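Local coordinates for nisin biosynthesis protein nisC (Lactococcus lactis subsp. lactis, PDB 2G02) that is probably the zinc-dependent LanC-type cyclase of nisin maturation, closing thioether rings in the precursor peptide, at residues L76-L81 with V136-S141; K303-L308 with T343-S348; G39-L44 with D61-Y66. All coordinates share one frame; numbering follows the deposited sequence.

Contact 1: L76-L81 with V136-S141; sequences LLTGSL and VIEGLS
Ser80 and Glu138 join two loops of the alpha-toroid of LanC proteins, each leading into a helix: 76-81 runs toward helix 85-92, while the loop that begins at Val136 enters the first turn of helix 140-147, with Gly139 at its N-cap. The two backbones come closest at these residues, their CA atoms 4.7 Å apart.

One direct hydrogen bond spans the contact. Ser80 OG, placed between its own backbone N and carbonyl carbon (chi1 78°), donates to Glu138 OE1 at 2.7 Å and meets the oxygen from above the carboxylate plane, 41° out of it. Although the Glu138 side chain starts away from loop 76-81, its bend at chi2 (-65°) folds the carboxylate back over Ser80. Ser83 completes the arrangement: its N bonds to Ser80 OG and its OG to Glu138 OE2, so both carboxylate oxygens are held by serines of the same loop. Asp135 OD2 accepts from the backbone N of both Glu138 and Gly139.

Within loop 76-81, Thr78 OG1 accepts from Ser80 N, an ST turn that sets the backbone just before the bridging serine.

Apolar contact is sparse: Leu81 CD2 is 4.2 Å from Val136 CG1. Leu81 CB also packs beside a backbone carbonyl, that of Val136. The next residue, Ile137, touches His206; its side chain is about 7 Å from the bound zinc ion, so this turn lies near the metal.

A water joins the two backbones: it accepts from Leu81 N at 2.8 Å and lies 2.8 Å from Val136 O and also 2.8 Å from Gly139 O.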
loop_
_atom_site.group_PDB
_atom_site.type_symbol
_atom_site.label_atom_id
_atom_site.label_comp_id
_atom_site.label_asym_id
_atom_site.label_seq_id
_atom_site.Cartn_x
_atom_site.Cartn_y
_atom_site.Cartn_z
ATOM N N LEU A 76 13.086 16.213 -7.684
ATOM C CA LEU A 76 12.689 14.925 -7.154
ATOM C C LEU A 76 13.756 13.915 -7.465
ATOM O O LEU A 76 14.393 13.974 -8.517
ATOM C CB LEU A 76 11.395 14.463 -7.812
ATOM C CG LEU A 76 10.103 14.775 -7.070
ATOM C CD1 LEU A 76 8.954 14.527 -8.019
ATOM C CD2 LEU A 76 9.966 13.968 -5.749
ATOM N N LEU A 77 13.935 12.968 -6.566
ATOM C CA LEU A 77 14.884 11.900 -6.798
ATOM C C LEU A 77 14.170 10.589 -7.050
ATOM O O LEU A 77 14.784 9.621 -7.515
ATOM C CB LEU A 77 15.829 11.765 -5.601
ATOM C CG LEU A 77 16.782 12.950 -5.397
ATOM C CD1 LEU A 77 17.549 12.805 -4.059
ATOM C CD2 LEU A 77 17.733 13.133 -6.612
ATOM N N THR A 78 12.878 10.550 -6.748
ATOM C CA THR A 78 12.159 9.282 -6.780
ATOM C C THR A 78 10.718 9.393 -7.279
ATOM O O THR A 78 10.028 10.367 -7.011
ATOM C CB THR A 78 12.242 8.554 -5.408
ATOM O OG1 THR A 78 11.568 7.290 -5.487
ATOM C CG2 THR A 78 11.631 9.399 -4.292
ATOM N N GLY A 79 10.297 8.399 -8.051
ATOM C CA GLY A 79 8.924 8.321 -8.493
ATOM C C GLY A 79 8.041 7.517 -7.544
ATOM O O GLY A 79 6.854 7.384 -7.782
ATOM N N SER A 80 8.600 7.010 -6.453
ATOM C CA SER A 80 7.911 6.026 -5.635
ATOM C C SER A 80 6.545 6.478 -5.098
ATOM O O SER A 80 6.289 7.679 -4.898
ATOM C CB SER A 80 8.824 5.577 -4.502
ATOM O OG SER A 80 8.855 6.538 -3.465
ATOM N N LEU A 81 5.654 5.513 -4.898
ATOM C CA LEU A 81 4.369 5.780 -4.227
ATOM C C LEU A 81 4.571 6.492 -2.856
ATOM O O LEU A 81 3.939 7.523 -2.583
ATOM C CB LEU A 81 3.545 4.486 -4.053
ATOM C CG LEU A 81 2.200 4.565 -3.291
ATOM C CD1 LEU A 81 1.269 5.640 -3.879
ATOM C CD2 LEU A 81 1.477 3.234 -3.332
ATOM N N VAL A 136 5.702 -2.219 -2.940
ATOM C CA VAL A 136 4.653 -1.198 -2.862
ATOM C C VAL A 136 5.203 0.133 -2.344
ATOM O O VAL A 136 4.881 1.177 -2.865
ATOM C CB VAL A 136 3.430 -1.708 -2.019
ATOM C CG1 VAL A 136 2.359 -0.654 -1.874
ATOM C CG2 VAL A 136 2.848 -2.945 -2.670
ATOM N N ILE A 137 6.055 0.086 -1.328
ATOM C CA ILE A 137 6.509 1.290 -0.658
ATOM C C ILE A 137 7.364 2.159 -1.583
ATOM O O ILE A 137 7.015 3.314 -1.816
ATOM C CB ILE A 137 7.208 0.955 0.712
ATOM C CG1 ILE A 137 6.291 0.063 1.575
ATOM C CG2 ILE A 137 7.603 2.230 1.467
ATOM C CD1 ILE A 137 4.847 0.641 1.745
ATOM N N GLU A 138 8.436 1.592 -2.152
ATOM C CA GLU A 138 9.355 2.349 -3.005
ATOM C C GLU A 138 9.428 1.905 -4.476
ATOM O O GLU A 138 9.941 2.630 -5.324
ATOM C CB GLU A 138 10.779 2.336 -2.404
ATOM C CG GLU A 138 10.863 2.918 -1.005
ATOM C CD GLU A 138 10.532 4.406 -0.955
ATOM O OE1 GLU A 138 10.658 5.094 -1.994
ATOM O OE2 GLU A 138 10.148 4.893 0.129
ATOM N N GLY A 139 8.944 0.709 -4.781
ATOM C CA GLY A 139 9.166 0.128 -6.106
ATOM C C GLY A 139 8.020 0.273 -7.066
ATOM O O GLY A 139 7.108 1.074 -6.867
ATOM N N LEU A 140 8.044 -0.560 -8.089
ATOM C CA LEU A 140 7.161 -0.414 -9.241
ATOM C C LEU A 140 5.720 -0.803 -8.969
ATOM O O LEU A 140 4.784 -0.237 -9.589
ATOM C CB LEU A 140 7.709 -1.225 -10.422
ATOM C CG LEU A 140 9.019 -0.702 -11.048
ATOM C CD1 LEU A 140 9.252 -1.359 -12.375
ATOM C CD2 LEU A 140 8.948 0.788 -11.265
ATOM N N SER A 141 5.527 -1.767 -8.064
ATOM C CA SER A 141 4.178 -2.189 -7.705
ATOM C C SER A 141 3.362 -0.994 -7.186
ATOM O O SER A 141 2.256 -0.736 -7.646
ATOM C CB SER A 141 4.213 -3.303 -6.656
ATOM O OG SER A 141 4.439 -4.562 -7.269
HETATM O O HOH W 1 6.299 2.759 -4.735
#

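Contact 2: K303-L308 with T343-S348; sequences KAEKIL and TKKFDS
Glu305, on helix 298-314, reaches across to Thr343 in the turn that leads into helix 347-355, and one short hydrogen bond forms between them. The contact thus joins one helix to the N-terminal end of another, with Phe346 at the N-cap position, in the all-helical toroid expected of LanC proteins. Thr343 OG1 donates to Glu305 OE1 at 2.6 Å, meeting the oxygen nearly along its C-O axis; the two side chains come from opposite directions, and the glutamate chain is extended beyond CG to span the gap. The same hydroxyl also accepts: Lys345 N donates to Thr343 OG1 at 3.2 Å and 161°, closing an ST turn. A type I turn follows from Lys344 to Asp347, where Asp347 N is satisfied by Lys344 O.

Lys345 crosses Glu305 at about a right angle. Its CD lies against both Glu305 OE1 (3.2 Å) and Glu305 CG (3.5 Å), while NZ stays 4.3 Å from OE1, beyond a salt bridge. Two other charges are paired outside the interface: Lys303 NZ with Glu240 and Glu243, Asp347 OD1 with Lys338.

Next along the chain, Phe346 packs against the helix, its ring enclosed on both faces. Lys345 CB sits over the centre of one face, and on the opposite face Leu308 CD2 makes a CH-pi contact, 3.9 Å from the centroid and 25° off the ring normal. Glu305 O comes to the ring edge near its plane, 3.7 Å from Phe346 CZ.

The bond from a neutral hydroxyl carries the direct polar link, and the nearby ammonium probably adds only a longer-range pull on the carboxylate; the buried ring and leucine supply the apolar part of the attachment.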
loop_
_atom_site.group_PDB
_atom_site.type_symbol
_atom_site.label_atom_id
_atom_site.label_comp_id
_atom_site.label_asym_id
_atom_site.label_seq_id
_atom_site.Cartn_x
_atom_site.Cartn_y
_atom_site.Cartn_z
ATOM N N LYS A 303 -11.344 -18.221 0.848
ATOM C CA LYS A 303 -10.220 -18.409 1.729
ATOM C C LYS A 303 -9.672 -17.090 2.241
ATOM O O LYS A 303 -9.203 -17.011 3.387
ATOM C CB LYS A 303 -9.113 -19.202 1.071
ATOM C CG LYS A 303 -8.032 -19.509 2.057
ATOM C CD LYS A 303 -7.064 -20.560 1.547
ATOM C CE LYS A 303 -5.850 -20.649 2.471
ATOM N NZ LYS A 303 -5.060 -21.848 2.171
ATOM N N ALA A 304 -9.726 -16.062 1.395
ATOM C CA ALA A 304 -9.227 -14.738 1.762
ATOM C C ALA A 304 -9.965 -14.318 3.020
ATOM O O ALA A 304 -9.371 -13.825 3.972
ATOM C CB ALA A 304 -9.478 -13.731 0.635
ATOM N N GLU A 305 -11.263 -14.572 3.016
ATOM C CA GLU A 305 -12.126 -14.256 4.131
ATOM C C GLU A 305 -11.710 -14.922 5.440
ATOM O O GLU A 305 -11.683 -14.280 6.483
ATOM C CB GLU A 305 -13.543 -14.619 3.775
ATOM C CG GLU A 305 -14.475 -13.535 4.114
ATOM C CD GLU A 305 -15.746 -13.596 3.313
ATOM O OE1 GLU A 305 -16.711 -12.926 3.739
ATOM O OE2 GLU A 305 -15.788 -14.301 2.273
ATOM N N LYS A 306 -11.364 -16.202 5.361
ATOM C CA LYS A 306 -10.900 -16.969 6.508
ATOM C C LYS A 306 -9.542 -16.499 6.988
ATOM O O LYS A 306 -9.279 -16.508 8.178
ATOM C CB LYS A 306 -10.815 -18.464 6.165
ATOM C CG LYS A 306 -12.137 -19.137 5.839
ATOM C CD LYS A 306 -11.876 -20.601 5.514
ATOM C CE LYS A 306 -12.969 -21.219 4.653
ATOM N NZ LYS A 306 -14.299 -21.296 5.338
ATOM N N ILE A 307 -8.662 -16.136 6.063
ATOM C CA ILE A 307 -7.339 -15.631 6.446
ATOM C C ILE A 307 -7.460 -14.359 7.290
ATOM O O ILE A 307 -6.752 -14.196 8.295
ATOM C CB ILE A 307 -6.450 -15.364 5.221
ATOM C CG1 ILE A 307 -6.052 -16.693 4.573
ATOM C CG2 ILE A 307 -5.201 -14.533 5.591
ATOM C CD1 ILE A 307 -5.449 -16.541 3.189
ATOM N N LEU A 308 -8.365 -13.470 6.880
ATOM C CA LEU A 308 -8.533 -12.179 7.523
ATOM C C LEU A 308 -9.317 -12.341 8.836
ATOM O O LEU A 308 -8.963 -11.748 9.866
ATOM C CB LEU A 308 -9.226 -11.181 6.578
ATOM C CG LEU A 308 -9.569 -9.819 7.188
ATOM C CD1 LEU A 308 -8.309 -9.088 7.640
ATOM C CD2 LEU A 308 -10.365 -8.988 6.203
ATOM N N THR A 343 -19.980 -8.960 2.715
ATOM C CA THR A 343 -19.873 -9.902 3.804
ATOM C C THR A 343 -20.164 -9.206 5.132
ATOM O O THR A 343 -19.950 -8.008 5.275
ATOM C CB THR A 343 -18.528 -10.618 3.823
ATOM O OG1 THR A 343 -18.473 -11.453 4.979
ATOM C CG2 THR A 343 -17.374 -9.641 3.883
ATOM N N LYS A 344 -20.680 -9.959 6.095
ATOM C CA LYS A 344 -20.996 -9.383 7.391
ATOM C C LYS A 344 -20.038 -9.924 8.434
ATOM O O LYS A 344 -20.080 -9.518 9.580
ATOM C CB LYS A 344 -22.462 -9.640 7.749
ATOM C CG LYS A 344 -23.438 -9.223 6.633
ATOM C CD LYS A 344 -24.875 -9.398 7.062
ATOM C CE LYS A 344 -25.329 -8.196 7.891
ATOM N NZ LYS A 344 -26.454 -8.556 8.811
ATOM N N LYS A 345 -19.139 -10.799 7.989
ATOM C CA LYS A 345 -18.130 -11.446 8.827
ATOM C C LYS A 345 -17.276 -10.558 9.729
ATOM O O LYS A 345 -16.691 -11.063 10.673
ATOM C CB LYS A 345 -17.172 -12.264 7.957
ATOM C CG LYS A 345 -17.513 -13.737 7.802
ATOM C CD LYS A 345 -16.730 -14.299 6.618
ATOM C CE LYS A 345 -17.052 -15.762 6.308
ATOM N NZ LYS A 345 -18.513 -16.009 6.194
ATOM N N PHE A 346 -17.174 -9.263 9.442
ATOM C CA PHE A 346 -16.232 -8.401 10.150
ATOM C C PHE A 346 -16.954 -7.241 10.818
ATOM O O PHE A 346 -16.318 -6.322 11.372
ATOM C CB PHE A 346 -15.142 -7.873 9.191
ATOM C CG PHE A 346 -14.478 -8.952 8.365
ATOM C CD1 PHE A 346 -13.512 -9.795 8.928
ATOM C CD2 PHE A 346 -14.813 -9.125 7.031
ATOM C CE1 PHE A 346 -12.909 -10.803 8.183
ATOM C CE2 PHE A 346 -14.209 -10.139 6.279
ATOM C CZ PHE A 346 -13.261 -10.987 6.867
ATOM N N ASP A 347 -18.281 -7.290 10.752
ATOM C CA ASP A 347 -19.147 -6.230 11.253
ATOM C C ASP A 347 -18.946 -5.893 12.733
ATOM O O ASP A 347 -19.123 -4.729 13.141
ATOM C CB ASP A 347 -20.621 -6.565 11.003
ATOM C CG ASP A 347 -21.053 -6.336 9.557
ATOM O OD1 ASP A 347 -20.252 -5.819 8.751
ATOM O OD2 ASP A 347 -22.218 -6.677 9.223
ATOM N N SER A 348 -18.585 -6.879 13.546
ATOM C CA SER A 348 -18.463 -6.614 14.970
ATOM C C SER A 348 -17.114 -5.946 15.254
ATOM O O SER A 348 -17.032 -5.039 16.091
ATOM C CB SER A 348 -18.685 -7.877 15.804
ATOM O OG SER A 348 -17.860 -8.929 15.326
#

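Contact 3: G39-L44 with D61-Y66; sequences GIILML and DNYIEY
Tyr63 of helix 53-74 points at helix 37-45, where Ile40, Ile41 and Leu44 receive it in an antiparallel alpha-hairpin of the alpha-toroid. The two helix axes run at 161° to each other and approach to 10.3 Å, with the backbones nearest at Ile41 and Tyr63.

The tyrosine ring leaves its backbone with CG opposite the carbonyl carbon (chi1 -60°), which sends it past Ile41 so that CE2 reaches Ile40 and Leu44. This one ring atom serves two aliphatic groups. Ile40 CG2 comes within 3.9 Å of Tyr63 CE2, its side chain crossing the tyrosine at a slant, and Leu44 CD1 reaches CE2 at the same distance, but with the leucine set about perpendicular to the tyrosine. Both methyls approach the ring obliquely. Ile41 lies nearer the root of the tyrosine, running past it in the opposite direction: its CG1 lies at the ring edge near the plane, and its CD1 touches Tyr63 CB at 4.2 Å.

The same CD1 methyl has a second neighbour. It meets Ile64 CG1 at 3.9 Å, the two isoleucines crossing at about a right angle. Ile64 starts off to one side of the interface, but its CG1 branch swings back to close on Ile41.

Helix 3-18 covers the cluster further: Trp15 touches Ile40 and Tyr63, Val8 and Ile12 touch Leu44. At the far end of the tyrosine, OH is hydrogen-bonded to Asp16 OD1 of the same helix.

No hydrogen bond crosses between the two segments. Their hold on each other is therefore dispersion and exclusion of water from five buried side chains, while the one polar group that Tyr63 brings is directed to helix 3-18.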
loop_
_atom_site.group_PDB
_atom_site.type_symbol
_atom_site.label_atom_id
_atom_site.label_comp_id
_atom_site.label_asym_id
_atom_site.label_seq_id
_atom_site.Cartn_x
_atom_site.Cartn_y
_atom_site.Cartn_z
ATOM N N GLY A 39 0.183 12.921 2.574
ATOM C CA GLY A 39 -0.745 12.344 3.568
ATOM C C GLY A 39 -1.674 13.327 4.283
ATOM O O GLY A 39 -2.852 13.036 4.483
ATOM N N ILE A 40 -1.154 14.495 4.662
ATOM C CA ILE A 40 -1.970 15.521 5.285
ATOM C C ILE A 40 -3.000 16.097 4.293
ATOM O O ILE A 40 -4.099 16.493 4.685
ATOM C CB ILE A 40 -1.108 16.685 5.857
ATOM C CG1 ILE A 40 0.018 16.163 6.767
ATOM C CG2 ILE A 40 -2.001 17.690 6.556
ATOM C CD1 ILE A 40 -0.441 15.245 7.918
ATOM N N ILE A 41 -2.628 16.178 3.016
ATOM C CA ILE A 41 -3.543 16.677 2.012
ATOM C C ILE A 41 -4.749 15.736 1.875
ATOM O O ILE A 41 -5.902 16.193 1.840
ATOM C CB ILE A 41 -2.827 16.912 0.688
ATOM C CG1 ILE A 41 -1.905 18.149 0.827
ATOM C CG2 ILE A 41 -3.838 17.131 -0.462
ATOM C CD1 ILE A 41 -0.876 18.336 -0.314
ATOM N N LEU A 42 -4.484 14.434 1.820
ATOM C CA LEU A 42 -5.545 13.417 1.695
ATOM C C LEU A 42 -6.480 13.478 2.885
ATOM O O LEU A 42 -7.695 13.525 2.725
ATOM C CB LEU A 42 -4.957 12.007 1.550
ATOM C CG LEU A 42 -4.335 11.835 0.170
ATOM C CD1 LEU A 42 -3.392 10.625 0.070
ATOM C CD2 LEU A 42 -5.456 11.748 -0.885
ATOM N N MET A 43 -5.906 13.519 4.082
ATOM C CA MET A 43 -6.716 13.546 5.276
ATOM C C MET A 43 -7.674 14.717 5.259
ATOM O O MET A 43 -8.854 14.535 5.510
ATOM C CB MET A 43 -5.888 13.629 6.542
ATOM C CG MET A 43 -6.809 13.964 7.697
ATOM S SD MET A 43 -5.977 14.624 9.092
ATOM C CE MET A 43 -5.269 16.153 8.480
ATOM N N LEU A 44 -7.158 15.915 4.972
ATOM C CA LEU A 44 -7.971 17.114 4.936
ATOM C C LEU A 44 -9.002 17.112 3.794
ATOM O O LEU A 44 -10.129 17.596 3.955
ATOM C CB LEU A 44 -7.078 18.331 4.826
ATOM C CG LEU A 44 -6.177 18.770 5.977
ATOM C CD1 LEU A 44 -5.329 19.958 5.473
ATOM C CD2 LEU A 44 -7.005 19.185 7.161
ATOM N N ASP A 61 -4.444 23.879 -0.645
ATOM C CA ASP A 61 -3.811 24.755 -1.633
ATOM C C ASP A 61 -2.515 25.394 -1.179
ATOM O O ASP A 61 -1.571 25.438 -1.955
ATOM C CB ASP A 61 -4.784 25.786 -2.206
ATOM C CG ASP A 61 -5.794 25.151 -3.155
ATOM O OD1 ASP A 61 -5.473 24.145 -3.836
ATOM O OD2 ASP A 61 -6.925 25.648 -3.209
ATOM N N ASN A 62 -2.443 25.847 0.069
ATOM C CA ASN A 62 -1.154 26.286 0.623
ATOM C C ASN A 62 -0.102 25.206 0.593
ATOM O O ASN A 62 1.021 25.464 0.152
ATOM C CB ASN A 62 -1.291 26.781 2.046
ATOM C CG ASN A 62 -2.081 28.036 2.129
ATOM O OD1 ASN A 62 -2.214 28.748 1.136
ATOM N ND2 ASN A 62 -2.628 28.326 3.312
ATOM N N TYR A 63 -0.461 24.003 1.065
ATOM C CA TYR A 63 0.494 22.906 1.156
ATOM C C TYR A 63 0.934 22.455 -0.235
ATOM O O TYR A 63 2.091 22.078 -0.433
ATOM C CB TYR A 63 -0.060 21.723 1.947
ATOM C CG TYR A 63 -0.451 22.014 3.373
ATOM C CD1 TYR A 63 0.072 23.126 4.071
ATOM C CD2 TYR A 63 -1.314 21.153 4.053
ATOM C CE1 TYR A 63 -0.280 23.379 5.394
ATOM C CE2 TYR A 63 -1.680 21.392 5.355
ATOM C CZ TYR A 63 -1.166 22.508 6.025
ATOM O OH TYR A 63 -1.550 22.736 7.320
ATOM N N ILE A 64 0.023 22.518 -1.203
ATOM C CA ILE A 64 0.424 22.267 -2.592
ATOM C C ILE A 64 1.408 23.358 -3.065
ATOM O O ILE A 64 2.464 23.033 -3.616
ATOM C CB ILE A 64 -0.764 22.111 -3.570
ATOM C CG1 ILE A 64 -1.599 20.884 -3.207
ATOM C CG2 ILE A 64 -0.253 21.906 -4.994
ATOM C CD1 ILE A 64 -3.006 20.973 -3.686
ATOM N N GLU A 65 1.094 24.630 -2.811
ATOM C CA GLU A 65 2.018 25.710 -3.174
ATOM C C GLU A 65 3.401 25.333 -2.691
ATOM O O GLU A 65 4.353 25.260 -3.467
ATOM C CB GLU A 65 1.605 27.042 -2.550
ATOM C CG GLU A 65 1.237 28.124 -3.552
ATOM C CD GLU A 65 -0.015 27.779 -4.355
ATOM O OE1 GLU A 65 0.138 27.318 -5.518
ATOM O OE2 GLU A 65 -1.144 27.957 -3.819
ATOM N N TYR A 66 3.482 25.057 -1.399
ATOM C CA TYR A 66 4.720 24.732 -0.750
ATOM C C TYR A 66 5.435 23.581 -1.435
ATOM O O TYR A 66 6.648 23.643 -1.645
ATOM C CB TYR A 66 4.423 24.391 0.696
ATOM C CG TYR A 66 5.623 24.101 1.560
ATOM C CD1 TYR A 66 6.307 25.131 2.204
ATOM C CD2 TYR A 66 6.048 22.783 1.776
ATOM C CE1 TYR A 66 7.410 24.864 3.024
ATOM C CE2 TYR A 66 7.133 22.501 2.596
ATOM C CZ TYR A 66 7.812 23.545 3.220
ATOM O OH TYR A 66 8.892 23.265 4.041
#

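From the N terminus, contact 3 closes first: 16 residues after helix segment 39-44 the chain returns antiparallel at 61-66, completing a short hairpin. Helix 53-74 then hands over to the loop of contact 1, which closes a longer excursion of 54 residues, through helices 85-92 and 100-122, when 136-141 comes back beside 76-81. Much later, contact 2 ties helix 298-314 to the turn before helix 347-355, with 34 residues between. The three are in series, none nesting or crossing. Contacts 1 and 3 have centres about 20 Å apart; contacts 1 and 2 lie on opposite sides of the chain's centre, about 31 Å between centres.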